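Local coordinates for protein deoxy-D-mannose-octulosonate 8-phosphate phosphatase (Haemophilus influenzae Rd, PDB 1K1E) that hydrolyses 3-deoxy-D-manno-octulosonate 8-phosphate to KDO and inorganic phosphate, a magnesium-dependent step of lipopolysaccharide biosynthesis, at residues V38-D49 / F171-Q180. Sequence-based numbering, arbitrary orientation.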
ATOM      1  N   VAL A  38     -10.568   3.943  -6.990  1.00 15.27           N
ATOM      2  CA  VAL A  38     -11.623   4.863  -7.414  1.00 14.93           C
ATOM      3  C   VAL A  38     -11.634   5.146  -8.925  1.00 12.90           C
ATOM      4  O   VAL A  38     -12.714   5.273  -9.495  1.00 12.45           O
ATOM      5  CB  VAL A  38     -11.495   6.167  -6.643  1.00 17.00           C
ATOM      6  CG1 VAL A  38     -10.210   6.922  -7.093  1.00 11.19           C
ATOM      7  CG2 VAL A  38     -12.763   6.993  -6.781  1.00 16.46           C
ATOM      8  N   ARG A  39     -10.456   5.270  -9.563  1.00 11.28           N
ATOM      9  CA  ARG A  39     -10.505   5.590 -10.985  1.00  9.65           C
ATOM     10  C   ARG A  39     -10.972   4.376 -11.843  1.00 16.64           C
ATOM     11  O   ARG A  39     -11.508   4.554 -12.952  1.00 14.17           O
ATOM     12  CB  ARG A  39      -9.191   6.144 -11.469  1.00  7.19           C
ATOM     13  CG  ARG A  39      -8.722   7.387 -10.611  1.00 11.62           C
ATOM     14  CD  ARG A  39      -7.616   8.251 -11.282  1.00 11.74           C
ATOM     15  NE  ARG A  39      -6.325   7.556 -11.218  1.00 10.33           N
ATOM     16  CZ  ARG A  39      -5.503   7.628 -10.163  1.00 12.55           C
ATOM     17  NH1 ARG A  39      -5.785   8.336  -9.065  1.00  9.77           N
ATOM     18  NH2 ARG A  39      -4.362   6.990 -10.219  1.00 16.29           N
ATOM     19  N   ASP A  40     -10.747   3.147 -11.360  1.00 13.07           N
ATOM     20  CA  ASP A  40     -11.327   2.001 -12.054  1.00 12.24           C
ATOM     21  C   ASP A  40     -12.903   2.108 -12.024  1.00 18.72           C
ATOM     22  O   ASP A  40     -13.606   1.796 -13.001  1.00 14.85           O
ATOM     23  CB  ASP A  40     -10.980   0.699 -11.339  1.00  8.74           C
ATOM     24  CG  ASP A  40      -9.503   0.255 -11.570  1.00 12.33           C
ATOM     25  OD1 ASP A  40      -8.919   0.678 -12.571  1.00 12.12           O
ATOM     26  OD2 ASP A  40      -8.953  -0.554 -10.797  1.00 13.60           O
ATOM     27  N   GLY A  41     -13.416   2.444 -10.855  1.00 11.73           N
ATOM     28  CA  GLY A  41     -14.846   2.537 -10.716  1.00 14.90           C
ATOM     29  C   GLY A  41     -15.374   3.579 -11.674  1.00 15.41           C
ATOM     30  O   GLY A  41     -16.428   3.382 -12.246  1.00 15.87           O
ATOM     31  N   LEU A  42     -14.689   4.691 -11.859  1.00 13.89           N
ATOM     32  CA  LEU A  42     -15.195   5.646 -12.827  1.00 10.93           C
ATOM     33  C   LEU A  42     -15.084   5.097 -14.270  1.00 18.34           C
ATOM     34  O   LEU A  42     -15.946   5.349 -15.106  1.00 11.92           O
ATOM     35  CB  LEU A  42     -14.439   6.970 -12.724  1.00 11.70           C
ATOM     36  CG  LEU A  42     -14.899   8.047 -13.688  1.00 11.77           C
ATOM     37  CD1 LEU A  42     -16.386   8.295 -13.400  1.00 20.15           C
ATOM     38  CD2 LEU A  42     -14.103   9.308 -13.532  1.00 11.24           C
ATOM     39  N   GLY A  43     -14.023   4.341 -14.549  1.00 13.79           N
ATOM     40  CA  GLY A  43     -13.872   3.758 -15.872  1.00 15.46           C
ATOM     41  C   GLY A  43     -15.034   2.795 -16.146  1.00 10.42           C
ATOM     42  O   GLY A  43     -15.528   2.684 -17.304  1.00 12.94           O
ATOM     43  N   ILE A  44     -15.420   2.034 -15.120  1.00 12.08           N
ATOM     44  CA  ILE A  44     -16.499   1.069 -15.242  1.00 11.87           C
ATOM     45  C   ILE A  44     -17.776   1.821 -15.583  1.00 19.53           C
ATOM     46  O   ILE A  44     -18.500   1.418 -16.498  1.00 17.03           O
ATOM     47  CB  ILE A  44     -16.625   0.297 -13.921  1.00 15.43           C
ATOM     48  CG1 ILE A  44     -15.553  -0.807 -13.887  1.00 14.20           C
ATOM     49  CG2 ILE A  44     -17.975  -0.344 -13.781  1.00 20.54           C
ATOM     50  CD1 ILE A  44     -15.303  -1.332 -12.453  1.00 14.54           C
ATOM     51  N   LYS A  45     -18.040   2.934 -14.891  1.00 15.59           N
ATOM     52  CA  LYS A  45     -19.274   3.679 -15.191  1.00 23.02           C
ATOM     53  C   LYS A  45     -19.209   4.260 -16.607  1.00 22.64           C
ATOM     54  O   LYS A  45     -20.240   4.368 -17.279  1.00 17.49           O
ATOM     55  CB  LYS A  45     -19.499   4.859 -14.228  1.00 10.36           C
ATOM     56  CG  LYS A  45     -19.470   4.474 -12.753  1.00 19.01           C
ATOM     57  CD  LYS A  45     -20.458   3.329 -12.478  1.00 30.80           C
ATOM     58  CE  LYS A  45     -21.929   3.712 -12.773  1.00 29.57           C
ATOM     59  NZ  LYS A  45     -22.835   2.503 -12.712  1.00 35.25           N
ATOM     60  N   MET A  46     -18.006   4.712 -17.009  1.00 12.09           N
ATOM     61  CA  MET A  46     -17.866   5.305 -18.334  1.00 13.98           C
ATOM     62  C   MET A  46     -18.190   4.260 -19.360  1.00 14.78           C
ATOM     63  O   MET A  46     -18.833   4.531 -20.358  1.00 14.74           O
ATOM     64  CB  MET A  46     -16.444   5.860 -18.515  1.00  8.48           C
ATOM     65  CG  MET A  46     -16.260   7.118 -17.756  1.00 17.53           C
ATOM     66  SD  MET A  46     -14.560   7.608 -17.711  1.00 16.96           S
ATOM     67  CE  MET A  46     -14.758   9.463 -17.246  1.00 16.94           C
ATOM     68  N   LEU A  47     -17.735   3.036 -19.126  1.00 15.01           N
ATOM     69  CA  LEU A  47     -18.042   2.019 -20.091  1.00 14.27           C
ATOM     70  C   LEU A  47     -19.524   1.772 -20.245  1.00 16.87           C
ATOM     71  O   LEU A  47     -20.040   1.783 -21.355  1.00 13.24           O
ATOM     72  CB  LEU A  47     -17.370   0.669 -19.753  1.00 10.01           C
ATOM     73  CG  LEU A  47     -15.820   0.616 -19.845  1.00 11.42           C
ATOM     74  CD1 LEU A  47     -15.296  -0.779 -19.476  1.00  9.61           C
ATOM     75  CD2 LEU A  47     -15.359   0.928 -21.301  1.00 13.10           C
ATOM     76  N   MET A  48     -20.181   1.574 -19.119  1.00 12.88           N
ATOM     77  CA  MET A  48     -21.604   1.283 -19.148  1.00 13.46           C
ATOM     78  C   MET A  48     -22.358   2.414 -19.833  1.00 21.64           C
ATOM     79  O   MET A  48     -23.294   2.186 -20.618  1.00 20.38           O
ATOM     80  CB  MET A  48     -22.020   1.064 -17.705  1.00 11.49           C
ATOM     81  CG  MET A  48     -21.295  -0.128 -17.058  1.00 21.55           C
ATOM     82  SD  MET A  48     -21.753  -0.568 -15.327  1.00 33.43           S
ATOM     83  CE  MET A  48     -22.408   0.812 -14.867  1.00 23.96           C
ATOM     84  N   ASP A  49     -21.951   3.640 -19.543  1.00 15.98           N
ATOM     85  CA  ASP A  49     -22.564   4.836 -20.141  1.00 21.83           C
ATOM     86  C   ASP A  49     -22.380   4.869 -21.680  1.00 23.54           C
ATOM     87  O   ASP A  49     -23.247   5.385 -22.395  1.00 20.64           O
ATOM     88  CB  ASP A  49     -21.978   6.084 -19.482  1.00 19.26           C
ATOM     89  CG  ASP A  49     -22.465   7.402 -20.106  1.00 27.61           C
ATOM     90  OD1 ASP A  49     -21.692   8.078 -20.849  1.00 27.59           O
ATOM     91  OD2 ASP A  49     -23.633   7.770 -19.845  1.00 24.56           O
ATOM     92  N   PHE A 171     -17.443  15.230 -19.962  1.00 20.37           N
ATOM     93  CA  PHE A 171     -17.717  14.550 -18.706  1.00 30.39           C
ATOM     94  C   PHE A 171     -19.066  14.972 -18.160  1.00 27.96           C
ATOM     95  O   PHE A 171     -19.873  14.134 -17.702  1.00 18.07           O
ATOM     96  CB  PHE A 171     -16.624  14.865 -17.676  1.00 22.97           C
ATOM     97  CG  PHE A 171     -16.850  14.194 -16.353  1.00 23.48           C
ATOM     98  CD1 PHE A 171     -16.546  12.854 -16.171  1.00 21.62           C
ATOM     99  CD2 PHE A 171     -17.480  14.878 -15.323  1.00 19.62           C
ATOM    100  CE1 PHE A 171     -16.896  12.209 -14.960  1.00 20.06           C
ATOM    101  CE2 PHE A 171     -17.819  14.256 -14.135  1.00 12.83           C
ATOM    102  CZ  PHE A 171     -17.539  12.924 -13.943  1.00 20.86           C
ATOM    103  N   LEU A 172     -19.287  16.289 -18.167  1.00 23.69           N
ATOM    104  CA  LEU A 172     -20.524  16.827 -17.650  1.00 26.60           C
ATOM    105  C   LEU A 172     -21.746  16.302 -18.396  1.00 29.03           C
ATOM    106  O   LEU A 172     -22.764  16.063 -17.798  1.00 22.61           O
ATOM    107  CB  LEU A 172     -20.476  18.363 -17.616  1.00 19.55           C
ATOM    108  CG  LEU A 172     -19.476  18.884 -16.546  1.00 27.64           C
ATOM    109  CD1 LEU A 172     -19.287  20.392 -16.709  1.00 25.25           C
ATOM    110  CD2 LEU A 172     -19.956  18.527 -15.102  1.00 30.23           C
ATOM    111  N   LYS A 173     -21.630  16.069 -19.688  1.00 30.20           N
ATOM    112  CA  LYS A 173     -22.770  15.522 -20.420  1.00 28.49           C
ATOM    113  C   LYS A 173     -23.212  14.167 -19.854  1.00 32.33           C
ATOM    114  O   LYS A 173     -24.410  13.800 -19.939  1.00 26.22           O
ATOM    115  CB  LYS A 173     -22.382  15.348 -21.881  1.00 27.75           C
ATOM    116  CG  LYS A 173     -22.023  16.641 -22.590  1.00 34.27           C
ATOM    117  CD  LYS A 173     -22.138  16.417 -24.091  1.00 28.82           C
ATOM    118  CE  LYS A 173     -22.545  17.642 -24.846  1.00 34.88           C
ATOM    119  NZ  LYS A 173     -21.381  18.080 -25.643  1.00 35.67           N
ATOM    120  N   SER A 174     -22.268  13.451 -19.223  1.00 24.95           N
ATOM    121  CA  SER A 174     -22.554  12.106 -18.700  1.00 24.69           C
ATOM    122  C   SER A 174     -22.548  11.949 -17.186  1.00 26.88           C
ATOM    123  O   SER A 174     -22.828  10.853 -16.688  1.00 29.20           O
ATOM    124  CB  SER A 174     -21.552  11.095 -19.263  1.00 24.32           C
ATOM    125  OG  SER A 174     -21.741  10.845 -20.651  1.00 31.22           O
ATOM    126  N   VAL A 175     -22.289  13.031 -16.457  1.00 30.25           N
ATOM    127  CA  VAL A 175     -22.172  12.985 -14.994  1.00 25.20           C
ATOM    128  C   VAL A 175     -23.316  12.283 -14.258  1.00 30.62           C
ATOM    129  O   VAL A 175     -23.075  11.582 -13.259  1.00 30.79           O
ATOM    130  CB  VAL A 175     -21.969  14.399 -14.423  1.00 31.40           C
ATOM    131  CG1 VAL A 175     -23.260  15.208 -14.547  1.00 26.41           C
ATOM    132  CG2 VAL A 175     -21.459  14.296 -12.973  1.00 27.17           C
ATOM    133  N   LYS A 176     -24.557  12.448 -14.730  1.00 30.83           N
ATOM    134  CA  LYS A 176     -25.680  11.788 -14.031  1.00 36.40           C
ATOM    135  C   LYS A 176     -25.430  10.275 -13.856  1.00 37.90           C
ATOM    136  O   LYS A 176     -25.983   9.630 -12.942  1.00 35.28           O
ATOM    137  CB  LYS A 176     -27.013  12.012 -14.789  1.00 33.94           C
ATOM    138  N   SER A 177     -24.561   9.716 -14.704  1.00 30.18           N
ATOM    139  CA  SER A 177     -24.274   8.274 -14.652  1.00 28.40           C
ATOM    140  C   SER A 177     -22.910   7.863 -14.111  1.00 34.43           C
ATOM    141  O   SER A 177     -22.575   6.682 -14.117  1.00 36.16           O
ATOM    142  CB  SER A 177     -24.467   7.707 -16.060  1.00 29.30           C
ATOM    143  OG  SER A 177     -25.737   8.124 -16.533  1.00 29.95           O
ATOM    144  N   MET A 178     -22.142   8.824 -13.601  1.00 35.91           N
ATOM    145  CA  MET A 178     -20.788   8.545 -13.121  1.00 30.34           C
ATOM    146  C   MET A 178     -20.588   8.277 -11.604  1.00 34.88           C
ATOM    147  O   MET A 178     -19.448   8.308 -11.110  1.00 34.24           O
ATOM    148  CB  MET A 178     -19.866   9.696 -13.558  1.00 35.85           C
ATOM    149  CG  MET A 178     -19.860   9.970 -15.063  1.00 30.81           C
ATOM    150  SD  MET A 178     -19.132   8.628 -16.017  1.00 34.21           S
ATOM    151  CE  MET A 178     -20.606   7.988 -16.882  1.00 32.97           C
ATOM    152  N   GLY A 179     -21.669   8.000 -10.867  1.00 30.78           N
ATOM    153  CA  GLY A 179     -21.491   7.741  -9.442  1.00 32.68           C
ATOM    154  C   GLY A 179     -21.082   6.293  -9.197  1.00 33.65           C
ATOM    155  O   GLY A 179     -21.336   5.450 -10.046  1.00 32.45           O
ATOM    156  N   GLN A 180     -20.421   5.992  -8.075  1.00 34.18           N
ATOM    157  CA  GLN A 180     -20.087   4.583  -7.782  1.00 29.94           C
ATOM    158  C   GLN A 180     -20.472   4.222  -6.369  1.00 36.37           C
ATOM    159  O   GLN A 180     -19.861   3.246  -5.860  1.00 43.70           O
ATOM    160  CB  GLN A 180     -18.597   4.272  -7.968  1.00 29.98           C
ATOM    161  CG  GLN A 180     -17.639   5.004  -7.074  1.00 32.95           C
ATOM    162  CD  GLN A 180     -16.262   4.966  -7.700  1.00 32.78           C
ATOM    163  OE1 GLN A 180     -15.516   3.993  -7.515  1.00 20.66           O
ATOM    164  NE2 GLN A 180     -15.931   5.996  -8.498  1.00 31.34           N
ATOM    165  OXT GLN A 180     -21.382   4.892  -5.808  1.00 36.59           O
TER
HETATM  166  O   HOH W   1     -22.709   4.522 -16.204  1.00 21.55           O
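The carbonyl oxygen K45 O accepts a helical hydrogen bond from D49 N and a second from a water, 2.7 Å away, whose other hydrogen goes to S177 O; the water ties helix 38-49 to the C-terminal tail. One turn further along the helix, D49 OD1 accepts from S174 OG at 2.8 Å, on the syn side but 33° out of the carboxylate plane. M178 is bent at chi2 (-67°), which sets SD 3.7 Å from M46 CG, and again at chi3, which turns CE to 3.5 Å from D49 CB. L42 CD1 packs against M178 CB, while M46 CE reaches the edge of the F171 ring, in its plane. Bent twice, the K45 chain runs between S177 O and G179 O, with CE 3.3 Å from each, and its NZ is hydrogen-bonded to L72 O. Q180 lays its amide over the first turn: NE2 donates weakly to V38 O (3.4 Å), and OE1, near G41 CA, accepts from R68. V38, G41, K45 and R68 belong to the substrate site inferred by similarity, so the tail probably borders that pocket. The helix follows strand 30-37; L42 and M46 also touch helix 147-158, M46 and S174 helix 163-166, and Q180 rests on L72 of helix 63-72.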